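Local atomic coordinates of exotoxin 3 (Staphylococcus aureus, PDB entry 2Z8L), a protein that binds the sialylated glycan sialyl Lewis X as a superantigen-like staphylococcal toxin built from an OB-fold and a beta-grasp domain. Residues A[114-119]-A[200-205]. Numbering follows the deposited sequence.
Sequences KFVIKK and IEKMEA. Unlike the reference sequence in segment 114-119: Lys114 (reference Arg). Unlike the reference sequence in segment 200-205: Met203 (reference Ile).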
loop_
_atom_site.group_PDB
_atom_site.type_symbol
_atom_site.label_atom_id
_atom_site.label_comp_id
_atom_site.label_asym_id
_atom_site.label_seq_id
_atom_site.Cartn_x
_atom_site.Cartn_y
_atom_site.Cartn_z
ATOM N N LYS A 114 -17.036 -3.929 -0.241
ATOM C CA LYS A 114 -17.184 -4.370 1.146
ATOM C C LYS A 114 -15.854 -4.885 1.718
ATOM O O LYS A 114 -15.088 -5.532 1.022
ATOM C CB LYS A 114 -18.222 -5.477 1.194
ATOM C CG LYS A 114 -19.630 -4.946 0.990
ATOM C CD LYS A 114 -20.694 -5.953 1.242
ATOM C CE LYS A 114 -21.972 -5.551 0.583
ATOM N NZ LYS A 114 -23.133 -6.471 0.858
ATOM N N PHE A 115 -15.599 -4.593 2.998
ATOM C CA PHE A 115 -14.474 -5.120 3.740
ATOM C C PHE A 115 -15.072 -5.959 4.866
ATOM O O PHE A 115 -15.654 -5.379 5.771
ATOM C CB PHE A 115 -13.646 -3.956 4.321
ATOM C CG PHE A 115 -12.367 -4.334 4.946
ATOM C CD1 PHE A 115 -11.733 -5.550 4.715
ATOM C CD2 PHE A 115 -11.721 -3.417 5.731
ATOM C CE1 PHE A 115 -10.492 -5.839 5.286
ATOM C CE2 PHE A 115 -10.521 -3.725 6.321
ATOM C CZ PHE A 115 -9.908 -4.912 6.089
ATOM N N VAL A 116 -15.004 -7.277 4.720
ATOM C CA VAL A 116 -15.695 -8.218 5.662
ATOM C C VAL A 116 -14.624 -8.656 6.658
ATOM O O VAL A 116 -13.666 -9.330 6.289
ATOM C CB VAL A 116 -16.296 -9.430 4.939
ATOM C CG1 VAL A 116 -17.013 -10.320 5.876
ATOM C CG2 VAL A 116 -17.324 -8.997 3.859
ATOM N N ILE A 117 -14.776 -8.237 7.903
ATOM C CA ILE A 117 -13.805 -8.455 8.923
ATOM C C ILE A 117 -14.352 -9.486 9.905
ATOM O O ILE A 117 -15.342 -9.216 10.592
ATOM C CB ILE A 117 -13.519 -7.170 9.631
ATOM C CG1 ILE A 117 -13.003 -6.126 8.621
ATOM C CG2 ILE A 117 -12.505 -7.377 10.779
ATOM C CD1 ILE A 117 -13.198 -4.743 9.071
ATOM N N LYS A 118 -13.684 -10.620 9.964
ATOM C CA LYS A 118 -14.097 -11.709 10.868
ATOM C C LYS A 118 -13.162 -11.661 12.040
ATOM O O LYS A 118 -11.996 -12.031 11.878
ATOM C CB LYS A 118 -14.023 -13.049 10.162
ATOM C CG LYS A 118 -15.102 -13.164 9.090
ATOM C CD LYS A 118 -15.346 -14.573 8.642
ATOM C CE LYS A 118 -16.675 -14.686 7.848
ATOM N NZ LYS A 118 -17.307 -16.070 7.929
ATOM N N LYS A 119 -13.684 -11.212 13.191
ATOM C CA LYS A 119 -12.874 -10.956 14.383
ATOM C C LYS A 119 -13.134 -12.027 15.424
ATOM O O LYS A 119 -14.279 -12.202 15.830
ATOM C CB LYS A 119 -13.202 -9.577 14.946
ATOM C CG LYS A 119 -12.259 -9.146 16.109
ATOM C CD LYS A 119 -12.599 -7.801 16.667
ATOM C CE LYS A 119 -11.766 -7.513 17.893
ATOM N NZ LYS A 119 -10.425 -8.152 17.825
ATOM N N ILE A 200 -11.791 -4.115 -7.951
ATOM C CA ILE A 200 -11.848 -4.810 -6.689
ATOM C C ILE A 200 -13.306 -5.095 -6.383
ATOM O O ILE A 200 -14.170 -4.190 -6.451
ATOM C CB ILE A 200 -11.213 -3.953 -5.553
ATOM C CG1 ILE A 200 -9.750 -3.695 -5.836
ATOM C CG2 ILE A 200 -11.365 -4.656 -4.191
ATOM C CD1 ILE A 200 -9.070 -2.667 -4.914
ATOM N N GLU A 201 -13.594 -6.338 -6.024
ATOM C CA GLU A 201 -14.952 -6.739 -5.654
ATOM C C GLU A 201 -15.209 -6.618 -4.156
ATOM O O GLU A 201 -16.250 -6.136 -3.735
ATOM C CB GLU A 201 -15.222 -8.178 -6.115
ATOM C CG GLU A 201 -16.639 -8.726 -5.788
ATOM C CD GLU A 201 -17.824 -7.835 -6.210
ATOM O OE1 GLU A 201 -17.714 -7.006 -7.149
ATOM O OE2 GLU A 201 -18.920 -7.996 -5.597
ATOM N N LYS A 202 -14.293 -7.147 -3.355
ATOM C CA LYS A 202 -14.495 -7.282 -1.934
ATOM C C LYS A 202 -13.145 -7.543 -1.264
ATOM O O LYS A 202 -12.171 -7.914 -1.915
ATOM C CB LYS A 202 -15.451 -8.423 -1.682
ATOM C CG LYS A 202 -15.465 -8.952 -0.313
ATOM C CD LYS A 202 -16.488 -10.030 -0.138
ATOM C CE LYS A 202 -16.307 -11.194 -1.100
ATOM N NZ LYS A 202 -17.076 -12.387 -0.563
ATOM N N MET A 203 -13.034 -7.250 0.028
ATOM C CA MET A 203 -11.837 -7.542 0.774
ATOM C C MET A 203 -12.280 -8.251 2.034
ATOM O O MET A 203 -13.406 -8.030 2.519
ATOM C CB MET A 203 -11.110 -6.259 1.086
ATOM C CG MET A 203 -10.825 -5.556 -0.215
ATOM S SD MET A 203 -9.966 -4.066 -0.052
ATOM C CE MET A 203 -11.083 -3.204 0.963
ATOM N N GLU A 204 -11.439 -9.180 2.472
ATOM C CA GLU A 204 -11.745 -9.991 3.657
ATOM C C GLU A 204 -10.580 -9.931 4.607
ATOM O O GLU A 204 -9.446 -9.758 4.178
ATOM C CB GLU A 204 -12.012 -11.411 3.222
ATOM C CG GLU A 204 -13.000 -11.559 2.122
ATOM C CD GLU A 204 -13.150 -12.990 1.667
ATOM O OE1 GLU A 204 -12.213 -13.824 1.863
ATOM O OE2 GLU A 204 -14.231 -13.289 1.088
ATOM N N ALA A 205 -10.837 -9.949 5.902
ATOM C CA ALA A 205 -9.774 -10.047 6.884
ATOM C C ALA A 205 -10.264 -10.988 7.959
ATOM O O ALA A 205 -11.445 -10.990 8.312
ATOM C CB ALA A 205 -9.472 -8.762 7.496
HETATM O O HOH W 1 -18.318 -5.644 -2.119
#
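A chi1 of -172° sets CG of Phe115 opposite its own backbone N and brings the CD1-CE1 side of the ring up to strand 200-205. Phe115 CD1 lies 3.7 Å from Met203 CB, and CE1 reaches Ala205 CB at 3.8 Å. The carbonyl O of Met203 sits at the ring edge, in its plane; CG1 of Ile117 covers one face over the centre. Beneath these groups the strands run parallel, joined by an unbroken ladder: Met203 N to Lys114 O, Val116 N to Met203 O (2.8 Å), Ala205 N to Val116 O, and a straight bond from Lys118 N to Ala205 O (N-H...O 179°). At the N-terminal end of the pairing, before the first direct bond, a water accepts from Lys114 N and donates to Glu201 O, beside a classic beta bulge formed by Glu201 and Lys202 facing Ile171. On the face of Val116, Lys202 NZ and Glu204 OE2 form a salt bridge (3.4 Å) whose hydrogen bond is weak. The pair is the only parallel one in the five-stranded beta-grasp sheet: central strand 200-207 has 167-172 antiparallel beyond it, and 124-131 pairs antiparallel with 114-121. Helix 141-155 packs on the sheet face carrying Phe115, Ile117 and Met203, with Leu148 against Phe115 and Met203.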